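PDB 5EK8: lipoxygenase from Cyanothece sp., which probably acts as a non-heme iron 9R-lipoxygenase, adding both atoms of molecular oxygen to polyunsaturated fatty acids. Local coordinates for residues Y140-G145 with L158-W163; P260-R265 with Y513-T518; Q272-F277 with E294-L299. All blocks are in the same frame, centred on the assembly; numbering follows the deposited sequence.

Contact 1 of 3, residues Y140-G145 with L158-W163; sequences YIIKGG and LTVPYW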
loop_
_atom_site.group_PDB
_atom_site.type_symbol
_atom_site.label_atom_id
_atom_site.label_comp_id
_atom_site.label_asym_id
_atom_site.label_seq_id
_atom_site.Cartn_x
_atom_site.Cartn_y
_atom_site.Cartn_z
ATOM N N TYR A 140 -6.895 20.865 13.024
ATOM C CA TYR A 140 -6.067 21.347 14.135
ATOM C C TYR A 140 -6.727 22.501 14.879
ATOM O O TYR A 140 -7.597 23.174 14.340
ATOM C CB TYR A 140 -4.687 21.775 13.620
ATOM C CG TYR A 140 -3.614 21.893 14.687
ATOM C CD1 TYR A 140 -3.123 20.765 15.339
ATOM C CD2 TYR A 140 -3.068 23.130 15.020
ATOM C CE1 TYR A 140 -2.130 20.869 16.307
ATOM C CE2 TYR A 140 -2.075 23.244 15.982
ATOM C CZ TYR A 140 -1.613 22.113 16.622
ATOM O OH TYR A 140 -0.630 22.235 17.579
ATOM N N ILE A 141 -6.324 22.728 16.125
ATOM C CA ILE A 141 -6.850 23.863 16.882
ATOM C C ILE A 141 -5.743 24.671 17.558
ATOM O O ILE A 141 -4.910 24.127 18.281
ATOM C CB ILE A 141 -7.864 23.420 17.958
ATOM C CG1 ILE A 141 -9.020 22.637 17.335
ATOM C CG2 ILE A 141 -8.415 24.624 18.695
ATOM C CD1 ILE A 141 -9.987 22.083 18.354
ATOM N N ILE A 142 -5.746 25.976 17.309
ATOM C CA ILE A 142 -4.797 26.886 17.927
ATOM C C ILE A 142 -5.511 27.848 18.865
ATOM O O ILE A 142 -6.523 28.440 18.496
ATOM C CB ILE A 142 -4.036 27.695 16.874
ATOM C CG1 ILE A 142 -3.378 26.754 15.863
ATOM C CG2 ILE A 142 -3.020 28.591 17.545
ATOM C CD1 ILE A 142 -2.787 27.459 14.666
ATOM N N LYS A 143 -4.993 28.006 20.077
ATOM C CA LYS A 143 -5.606 28.922 21.032
ATOM C C LYS A 143 -5.103 30.346 20.819
ATOM O O LYS A 143 -3.897 30.583 20.732
ATOM C CB LYS A 143 -5.342 28.462 22.467
ATOM C CG LYS A 143 -6.093 27.189 22.829
ATOM C CD LYS A 143 -5.521 26.508 24.059
ATOM C CE LYS A 143 -6.223 25.182 24.312
ATOM N NZ LYS A 143 -5.534 24.379 25.355
ATOM N N GLY A 144 -6.039 31.286 20.718
ATOM C CA GLY A 144 -5.709 32.682 20.507
ATOM C C GLY A 144 -5.989 33.529 21.734
ATOM O O GLY A 144 -6.308 33.006 22.804
ATOM N N GLY A 145 -5.877 34.844 21.574
ATOM C CA GLY A 145 -6.021 35.776 22.679
ATOM C C GLY A 145 -7.397 35.798 23.317
ATOM O O GLY A 145 -8.398 35.446 22.691
ATOM N N LEU A 158 2.403 30.847 12.694
ATOM C CA LEU A 158 2.317 29.649 13.517
ATOM C C LEU A 158 2.579 28.415 12.670
ATOM O O LEU A 158 2.389 28.440 11.453
ATOM C CB LEU A 158 0.945 29.549 14.180
ATOM C CG LEU A 158 0.495 30.775 14.971
ATOM C CD1 LEU A 158 -0.921 30.576 15.481
ATOM C CD2 LEU A 158 1.459 31.064 16.119
ATOM N N THR A 159 3.018 27.338 13.313
ATOM C CA THR A 159 3.235 26.079 12.613
ATOM C C THR A 159 2.106 25.102 12.908
ATOM O O THR A 159 1.533 25.107 13.997
ATOM C CB THR A 159 4.585 25.431 12.991
ATOM O OG1 THR A 159 4.661 25.261 14.411
ATOM C CG2 THR A 159 5.749 26.297 12.523
ATOM N N VAL A 160 1.788 24.267 11.923
ATOM C CA VAL A 160 0.739 23.267 12.066
ATOM C C VAL A 160 1.261 21.892 11.669
ATOM O O VAL A 160 1.800 21.725 10.578
ATOM C CB VAL A 160 -0.500 23.611 11.206
ATOM C CG1 VAL A 160 -1.586 22.546 11.375
ATOM C CG2 VAL A 160 -1.035 25.001 11.558
ATOM N N PRO A 161 1.108 20.901 12.558
ATOM C CA PRO A 161 1.513 19.530 12.237
ATOM C C PRO A 161 0.502 18.832 11.331
ATOM O O PRO A 161 -0.140 17.868 11.750
ATOM C CB PRO A 161 1.583 18.858 13.609
ATOM C CG PRO A 161 0.569 19.585 14.414
ATOM C CD PRO A 161 0.593 21.014 13.934
ATOM N N TYR A 162 0.369 19.319 10.102
ATOM C CA TYR A 162 -0.572 18.739 9.154
ATOM C C TYR A 162 0.100 17.683 8.283
ATOM O O TYR A 162 0.956 18.000 7.453
ATOM C CB TYR A 162 -1.189 19.829 8.279
ATOM C CG TYR A 162 -2.330 19.340 7.417
ATOM C CD1 TYR A 162 -2.171 19.182 6.043
ATOM C CD2 TYR A 162 -3.570 19.026 7.980
ATOM C CE1 TYR A 162 -3.212 18.733 5.251
ATOM C CE2 TYR A 162 -4.623 18.576 7.193
ATOM C CZ TYR A 162 -4.436 18.431 5.829
ATOM O OH TYR A 162 -5.464 17.990 5.030
ATOM N N TRP A 163 -0.314 16.431 8.474
ATOM C CA TRP A 163 0.271 15.277 7.791
ATOM C C TRP A 163 1.791 15.283 7.856
ATOM O O TRP A 163 2.458 15.283 6.822
ATOM C CB TRP A 163 -0.186 15.230 6.331
ATOM C CG TRP A 163 -1.570 14.687 6.155
ATOM C CD1 TRP A 163 -2.742 15.300 6.494
ATOM C CD2 TRP A 163 -1.929 13.418 5.595
ATOM N NE1 TRP A 163 -3.809 14.491 6.179
ATOM C CE2 TRP A 163 -3.336 13.331 5.625
ATOM C CE3 TRP A 163 -1.198 12.348 5.070
ATOM C CZ2 TRP A 163 -4.024 12.217 5.151
ATOM C CZ3 TRP A 163 -1.887 11.240 4.598
ATOM C CH2 TRP A 163 -3.283 11.185 4.642
#

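Contact 2 of 3, residues P260-R265 with Y513-T518; sequences PCLLKR and YEWYDT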
loop_
_atom_site.group_PDB
_atom_site.type_symbol
_atom_site.label_atom_id
_atom_site.label_comp_id
_atom_site.label_asym_id
_atom_site.label_seq_id
_atom_site.Cartn_x
_atom_site.Cartn_y
_atom_site.Cartn_z
ATOM N N PRO A 260 3.945 -11.982 -10.237
ATOM C CA PRO A 260 4.017 -12.183 -11.681
ATOM C C PRO A 260 5.410 -11.826 -12.164
ATOM O O PRO A 260 5.745 -10.645 -12.265
ATOM C CB PRO A 260 2.956 -11.222 -12.235
ATOM C CG PRO A 260 2.487 -10.386 -11.049
ATOM C CD PRO A 260 3.419 -10.652 -9.905
ATOM N N CYS A 261 6.209 -12.847 -12.451
ATOM C CA CYS A 261 7.629 -12.672 -12.729
ATOM C C CYS A 261 7.910 -11.918 -14.025
ATOM O O CYS A 261 7.404 -12.275 -15.086
ATOM C CB CYS A 261 8.318 -14.038 -12.764
ATOM S SG CYS A 261 8.265 -14.940 -11.184
ATOM N N LEU A 262 8.716 -10.864 -13.925
ATOM C CA LEU A 262 9.226 -10.181 -15.105
ATOM C C LEU A 262 10.473 -10.926 -15.553
ATOM O O LEU A 262 11.561 -10.710 -15.025
ATOM C CB LEU A 262 9.531 -8.709 -14.807
ATOM C CG LEU A 262 9.598 -7.724 -15.977
ATOM C CD1 LEU A 262 9.452 -6.299 -15.471
ATOM C CD2 LEU A 262 10.895 -7.860 -16.740
ATOM N N LEU A 263 10.302 -11.815 -16.524
ATOM C CA LEU A 263 11.356 -12.749 -16.909
ATOM C C LEU A 263 12.556 -12.107 -17.606
ATOM O O LEU A 263 12.473 -11.008 -18.156
ATOM C CB LEU A 263 10.777 -13.837 -17.816
ATOM C CG LEU A 263 9.765 -14.800 -17.193
ATOM C CD1 LEU A 263 9.516 -15.946 -18.147
ATOM C CD2 LEU A 263 10.244 -15.317 -15.846
ATOM N N LYS A 264 13.677 -12.817 -17.572
ATOM C CA LYS A 264 14.854 -12.419 -18.326
ATOM C C LYS A 264 14.954 -13.274 -19.586
ATOM O O LYS A 264 14.839 -14.496 -19.535
ATOM C CB LYS A 264 16.119 -12.546 -17.473
ATOM C CG LYS A 264 16.084 -11.697 -16.209
ATOM C CD LYS A 264 17.460 -11.534 -15.574
ATOM C CE LYS A 264 17.878 -12.764 -14.786
ATOM N NZ LYS A 264 19.126 -12.517 -14.005
ATOM N N ARG A 265 15.138 -12.605 -20.716
ATOM C CA ARG A 265 15.281 -13.237 -22.016
ATOM C C ARG A 265 16.759 -13.328 -22.375
ATOM O O ARG A 265 17.549 -12.456 -22.007
ATOM C CB ARG A 265 14.510 -12.437 -23.068
ATOM C CG ARG A 265 14.308 -13.129 -24.399
ATOM C CD ARG A 265 13.308 -12.346 -25.241
ATOM N NE ARG A 265 12.815 -13.121 -26.375
ATOM C CZ ARG A 265 11.769 -12.777 -27.120
ATOM N NH1 ARG A 265 11.097 -11.667 -26.844
ATOM N NH2 ARG A 265 11.390 -13.546 -28.137
ATOM N N TYR A 513 21.757 -12.852 -20.198
ATOM C CA TYR A 513 20.338 -12.543 -20.087
ATOM C C TYR A 513 20.075 -11.078 -19.776
ATOM O O TYR A 513 20.829 -10.442 -19.042
ATOM C CB TYR A 513 19.692 -13.414 -19.010
ATOM C CG TYR A 513 19.431 -14.838 -19.434
ATOM C CD1 TYR A 513 18.170 -15.225 -19.874
ATOM C CD2 TYR A 513 20.434 -15.799 -19.388
ATOM C CE1 TYR A 513 17.909 -16.524 -20.257
ATOM C CE2 TYR A 513 20.182 -17.111 -19.774
ATOM C CZ TYR A 513 18.914 -17.464 -20.207
ATOM O OH TYR A 513 18.636 -18.755 -20.596
ATOM N N GLU A 514 18.992 -10.554 -20.340
ATOM C CA GLU A 514 18.544 -9.202 -20.038
ATOM C C GLU A 514 17.059 -9.233 -19.707
ATOM O O GLU A 514 16.365 -10.149 -20.112
ATOM C CB GLU A 514 18.809 -8.264 -21.216
ATOM C CG GLU A 514 19.064 -6.834 -20.792
ATOM C CD GLU A 514 20.176 -6.737 -19.761
ATOM O OE1 GLU A 514 21.353 -6.940 -20.138
ATOM O OE2 GLU A 514 19.865 -6.475 -18.576
ATOM N N TRP A 515 16.566 -8.247 -18.968
ATOM C CA TRP A 515 15.130 -8.165 -18.729
ATOM C C TRP A 515 14.399 -8.056 -20.067
ATOM O O TRP A 515 14.725 -7.200 -20.889
ATOM C CB TRP A 515 14.795 -6.978 -17.828
ATOM C CG TRP A 515 15.493 -7.011 -16.498
ATOM C CD1 TRP A 515 16.549 -6.241 -16.110
ATOM C CD2 TRP A 515 15.185 -7.858 -15.381
ATOM N NE1 TRP A 515 16.915 -6.551 -14.823
ATOM C CE2 TRP A 515 16.098 -7.544 -14.355
ATOM C CE3 TRP A 515 14.227 -8.849 -15.151
ATOM C CZ2 TRP A 515 16.079 -8.182 -13.117
ATOM C CZ3 TRP A 515 14.212 -9.484 -13.922
ATOM C CH2 TRP A 515 15.130 -9.146 -12.920
ATOM N N TYR A 516 13.428 -8.931 -20.292
ATOM C CA TYR A 516 12.767 -9.009 -21.588
ATOM C C TYR A 516 11.979 -7.739 -21.894
ATOM O O TYR A 516 11.737 -7.418 -23.056
ATOM C CB TYR A 516 11.842 -10.231 -21.642
ATOM C CG TYR A 516 10.428 -9.967 -21.164
ATOM C CD1 TYR A 516 9.403 -9.727 -22.067
ATOM C CD2 TYR A 516 10.122 -9.952 -19.810
ATOM C CE1 TYR A 516 8.113 -9.479 -21.636
ATOM C CE2 TYR A 516 8.836 -9.706 -19.371
ATOM C CZ TYR A 516 7.835 -9.472 -20.288
ATOM O OH TYR A 516 6.552 -9.225 -19.859
ATOM N N ASP A 517 11.569 -7.032 -20.846
ATOM C CA ASP A 517 10.827 -5.782 -20.986
ATOM C C ASP A 517 11.355 -4.784 -19.961
ATOM O O ASP A 517 11.556 -5.137 -18.801
ATOM C CB ASP A 517 9.323 -6.019 -20.796
ATOM C CG ASP A 517 8.477 -4.840 -21.252
ATOM O OD1 ASP A 517 8.324 -3.873 -20.474
ATOM O OD2 ASP A 517 7.955 -4.889 -22.387
ATOM N N THR A 518 11.584 -3.544 -20.377
ATOM C CA THR A 518 12.237 -2.578 -19.494
ATOM C C THR A 518 11.342 -1.422 -19.062
ATOM O O THR A 518 11.783 -0.536 -18.331
ATOM C CB THR A 518 13.502 -1.985 -20.152
ATOM O OG1 THR A 518 13.208 -1.594 -21.500
ATOM C CG2 THR A 518 14.627 -3.006 -20.158
#

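Contact 3 of 3, residues Q272-F277 with E294-L299; sequences QFKMSF and EAYFVL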
loop_
_atom_site.group_PDB
_atom_site.type_symbol
_atom_site.label_atom_id
_atom_site.label_comp_id
_atom_site.label_asym_id
_atom_site.label_seq_id
_atom_site.Cartn_x
_atom_site.Cartn_y
_atom_site.Cartn_z
ATOM N N GLN A 272 14.842 -18.507 -25.103
ATOM C CA GLN A 272 15.237 -18.921 -23.761
ATOM C C GLN A 272 14.926 -17.831 -22.747
ATOM O O GLN A 272 15.160 -16.651 -22.999
ATOM C CB GLN A 272 16.723 -19.278 -23.716
ATOM C CG GLN A 272 17.038 -20.640 -24.302
ATOM C CD GLN A 272 16.499 -21.771 -23.452
ATOM O OE1 GLN A 272 16.425 -21.662 -22.226
ATOM N NE2 GLN A 272 16.108 -22.864 -24.101
ATOM N N PHE A 273 14.384 -18.241 -21.605
ATOM C CA PHE A 273 13.975 -17.323 -20.551
ATOM C C PHE A 273 14.451 -17.850 -19.211
ATOM O O PHE A 273 14.815 -19.019 -19.093
ATOM C CB PHE A 273 12.453 -17.143 -20.528
ATOM C CG PHE A 273 11.914 -16.319 -21.663
ATOM C CD1 PHE A 273 11.583 -14.989 -21.472
ATOM C CD2 PHE A 273 11.726 -16.876 -22.917
ATOM C CE1 PHE A 273 11.079 -14.230 -22.510
ATOM C CE2 PHE A 273 11.226 -16.119 -23.962
ATOM C CZ PHE A 273 10.901 -14.794 -23.757
ATOM N N LYS A 274 14.449 -16.985 -18.204
ATOM C CA LYS A 274 14.809 -17.394 -16.855
ATOM C C LYS A 274 14.361 -16.380 -15.817
ATOM O O LYS A 274 14.063 -15.228 -16.140
ATOM C CB LYS A 274 16.316 -17.612 -16.732
ATOM C CG LYS A 274 17.129 -16.333 -16.758
ATOM C CD LYS A 274 18.590 -16.597 -16.441
ATOM C CE LYS A 274 18.772 -17.123 -15.035
ATOM N NZ LYS A 274 20.218 -17.158 -14.658
ATOM N N MET A 275 14.298 -16.831 -14.569
ATOM C CA MET A 275 14.024 -15.956 -13.440
ATOM C C MET A 275 14.952 -16.309 -12.278
ATOM O O MET A 275 15.127 -17.482 -11.934
ATOM C CB MET A 275 12.558 -16.050 -13.014
ATOM C CG MET A 275 12.150 -15.060 -11.923
ATOM S SD MET A 275 11.761 -13.391 -12.502
ATOM C CE MET A 275 13.381 -12.624 -12.575
ATOM N N SER A 276 15.560 -15.283 -11.692
ATOM C CA SER A 276 16.591 -15.479 -10.690
ATOM C C SER A 276 16.180 -14.916 -9.343
ATOM O O SER A 276 15.741 -13.769 -9.240
ATOM C CB SER A 276 17.903 -14.824 -11.133
ATOM O OG SER A 276 18.311 -15.277 -12.412
ATOM N N PHE A 277 16.342 -15.730 -8.311
ATOM C CA PHE A 277 16.244 -15.243 -6.950
ATOM C C PHE A 277 17.527 -15.590 -6.205
ATOM O O PHE A 277 17.783 -16.756 -5.895
ATOM C CB PHE A 277 15.018 -15.826 -6.250
ATOM C CG PHE A 277 13.715 -15.385 -6.856
ATOM C CD1 PHE A 277 13.357 -14.044 -6.860
ATOM C CD2 PHE A 277 12.847 -16.310 -7.421
ATOM C CE1 PHE A 277 12.167 -13.633 -7.419
ATOM C CE2 PHE A 277 11.653 -15.905 -7.982
ATOM C CZ PHE A 277 11.309 -14.565 -7.979
ATOM N N GLU A 294 17.124 -20.491 -9.548
ATOM C CA GLU A 294 16.957 -19.908 -10.867
ATOM C C GLU A 294 16.168 -20.863 -11.747
ATOM O O GLU A 294 16.546 -22.021 -11.915
ATOM C CB GLU A 294 18.318 -19.581 -11.484
ATOM C CG GLU A 294 19.160 -18.658 -10.612
ATOM C CD GLU A 294 20.383 -18.113 -11.324
ATOM O OE1 GLU A 294 21.456 -18.756 -11.243
ATOM O OE2 GLU A 294 20.269 -17.038 -11.957
ATOM N N ALA A 295 15.057 -20.382 -12.292
ATOM C CA ALA A 295 14.217 -21.227 -13.134
ATOM C C ALA A 295 14.374 -20.835 -14.587
ATOM O O ALA A 295 14.287 -19.669 -14.930
ATOM C CB ALA A 295 12.757 -21.136 -12.715
ATOM N N TYR A 296 14.608 -21.823 -15.435
ATOM C CA TYR A 296 14.804 -21.596 -16.854
ATOM C C TYR A 296 13.596 -22.114 -17.615
ATOM O O TYR A 296 13.041 -23.166 -17.285
ATOM C CB TYR A 296 16.082 -22.279 -17.336
ATOM C CG TYR A 296 17.337 -21.768 -16.668
ATOM C CD1 TYR A 296 18.198 -20.906 -17.337
ATOM C CD2 TYR A 296 17.660 -22.141 -15.370
ATOM C CE1 TYR A 296 19.349 -20.434 -16.734
ATOM C CE2 TYR A 296 18.803 -21.673 -14.753
ATOM C CZ TYR A 296 19.651 -20.820 -15.440
ATOM O OH TYR A 296 20.796 -20.352 -14.825
ATOM N N PHE A 297 13.185 -21.364 -18.631
ATOM C CA PHE A 297 12.029 -21.727 -19.440
ATOM C C PHE A 297 12.378 -21.598 -20.913
ATOM O O PHE A 297 13.298 -20.877 -21.271
ATOM C CB PHE A 297 10.826 -20.842 -19.106
ATOM C CG PHE A 297 10.545 -20.725 -17.634
ATOM C CD1 PHE A 297 9.636 -21.572 -17.019
ATOM C CD2 PHE A 297 11.192 -19.770 -16.864
ATOM C CE1 PHE A 297 9.375 -21.466 -15.665
ATOM C CE2 PHE A 297 10.936 -19.660 -15.508
ATOM C CZ PHE A 297 10.023 -20.510 -14.909
ATOM N N VAL A 298 11.656 -22.311 -21.764
ATOM C CA VAL A 298 11.823 -22.145 -23.199
ATOM C C VAL A 298 10.470 -21.775 -23.803
ATOM O O VAL A 298 9.421 -22.161 -23.285
ATOM C CB VAL A 298 12.393 -23.420 -23.867
ATOM C CG1 VAL A 298 11.361 -24.568 -23.831
ATOM C CG2 VAL A 298 12.850 -23.123 -25.293
ATOM N N LEU A 299 10.496 -21.000 -24.880
ATOM C CA LEU A 299 9.274 -20.602 -25.562
ATOM C C LEU A 299 9.129 -21.380 -26.861
ATOM O O LEU A 299 9.931 -21.227 -27.783
ATOM C CB LEU A 299 9.275 -19.099 -25.835
ATOM C CG LEU A 299 8.035 -18.529 -26.526
ATOM C CD1 LEU A 299 6.841 -18.530 -25.584
ATOM C CD2 LEU A 299 8.315 -17.130 -27.051
#

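Contact 1 of 3, residues Y140-G145 with L158-W163
V160 O accepts a weak hydrogen bond from Y162 N at 2.8 Å, closing an inverse gamma turn centred on P161, and the two residues V160 and P161 share the ring of Y140. The proline comes from above: its CD lies over one face, 3.8 Å from the centroid of the Y140 ring and 19° off the normal, set toward the rim in a CH-pi contact. P161 CG also reaches Y140 CE1, at 3.5 Å. V160 CG1 approaches the ring obliquely, 3.9 Å from Y140 CG. Y140 carries CG anti to its N (chi1 -162°), which leads the ring past V160 to the proline. Strands 132-143 and 152-160 belong to different sheets, each strand bonded within its own: Y140 and I142 to V119 and L117, L158 to Q58. With segment axes 9.1 Å apart, the two layers meet through side chains, as in the β-sandwich of a PLAT domain. Further along this interface L158 CD1 touches two methyls of I142, the closer being CG2 at 3.6 Å. I142 CD1 also approaches V160 CG2, at 4.3 Å. Beyond the turn, W163 stacks on F375 of helix 337-377, and its carbonyl oxygen bonds to R376.

Contact 2 of 3, residues P260-R265 with Y513-T518
R265 and E514 face each other as an antiparallel hydrogen-bonded pair, adding strand 513-515 to the end of a six-stranded antiparallel sheet, next to strand 264-266. Three backbone bonds hold it there. R265 N gives to E514 O at 2.8 Å, E514 N returns one to R265 O at 2.9 Å, and past the strand's end Y516 N gives a nearly straight one (174°) to L263 O at 3.1 Å. K264 CA and Y513 CA add CA-H...O contacts to E514 O and R265 O.

The aromatic contacts use different sides of the rings. W515 offers a face to K264, whose CG stands 3.9 Å from the centroid of the six-membered ring, and an edge to L262 O, which lies in the indole plane. Y516 likewise turns an edge to L263 O, while CB of its neighbour D517 covers one face.

Among the polar side chains, K264 bends at chi3 (-78°), and its NZ makes a salt bridge to D510 and a hydrogen bond to N508 OD1; its pull on the W515 ring is weak at most. R265 NE donates to P270 O, and E514 OE1 is salt-bridged to K267.

Apolar contact centres on L262: with CG anti to N (chi1 -159°), its CD2 touches W515 CE3 at 3.8 Å and Y516 CD2 at the same distance, and comes to 3.5 Å from D517 O.

Contact 3 of 3, residues Q272-F277 with E294-L299
The F297 ring turns an edge to the opposite backbone, with M275 N and K274 CA near its plane, whereas the Y296 ring has the aliphatic chain of K274 beside it, approaching obliquely with CE 3.8 Å from Y296 CE1. A third flat group, the E294 carboxylate, is used two ways through OE2: K274 NZ comes from above its plane, 58° out of it, and S276 OG takes the anti lone pair. All of this sits on two consecutive antiparallel strands, 272-277 and 291-300, in the interior of the six-stranded sheet. Four backbone bonds join them, two in the pair F273-F297 and two in M275-A295, each 2.9 Å between N and O.

The face carrying K274, S276, E294 and Y296 is largely polar, though V298 shares it. K274 sets CG between its backbone N and carbonyl carbon (chi1 72°), and its chain runs side by side with Y296 until NZ meets E294 OE2 in a 2.7 Å salt bridge. S276 OG donates to the same E294 OE2 over 2.7 Å, so one oxygen of this buried residue accepts from two donors. D510 is a second acid for K274, and R328 holds E294 OE1. An alanine at E294 would probably leave R328 without this acid and S276 OG without this acceptor, with K274 depending more on D510 and freer to turn.

The other face, bearing F273, M275, A295 and F297, is apolar. A295 touches F346 of helix 337-377, the helix that also supplies the iron ligands H359 and H364. At the far end F273 and L299 point the same way, F273 CE2 lying 4.0 Å from L299 CB.

Contacts 2 and 3 share one six-stranded antiparallel sheet, their centres about 9 Å apart. Strands 264-266 and 272-277 are neighbours in it, joined by K264 N to K274 O at 2.8 Å, so the order runs 513-515, 264-266, 272-277, 291-300. Along the chain contact 3 is nested inside the loop that contact 2 closes, and the edge strand arrives from some 250 residues later, after many of the domain's helices. Contact 1 comes first in the chain, in the probable PLAT sandwich on the opposite side of the chain's centre, its own centre about 51 Å from that of contact 2. Helix 337-377 reaches both regions: its F375 stacks on W163 of contact 1, and its F346 touches A295 of contact 3.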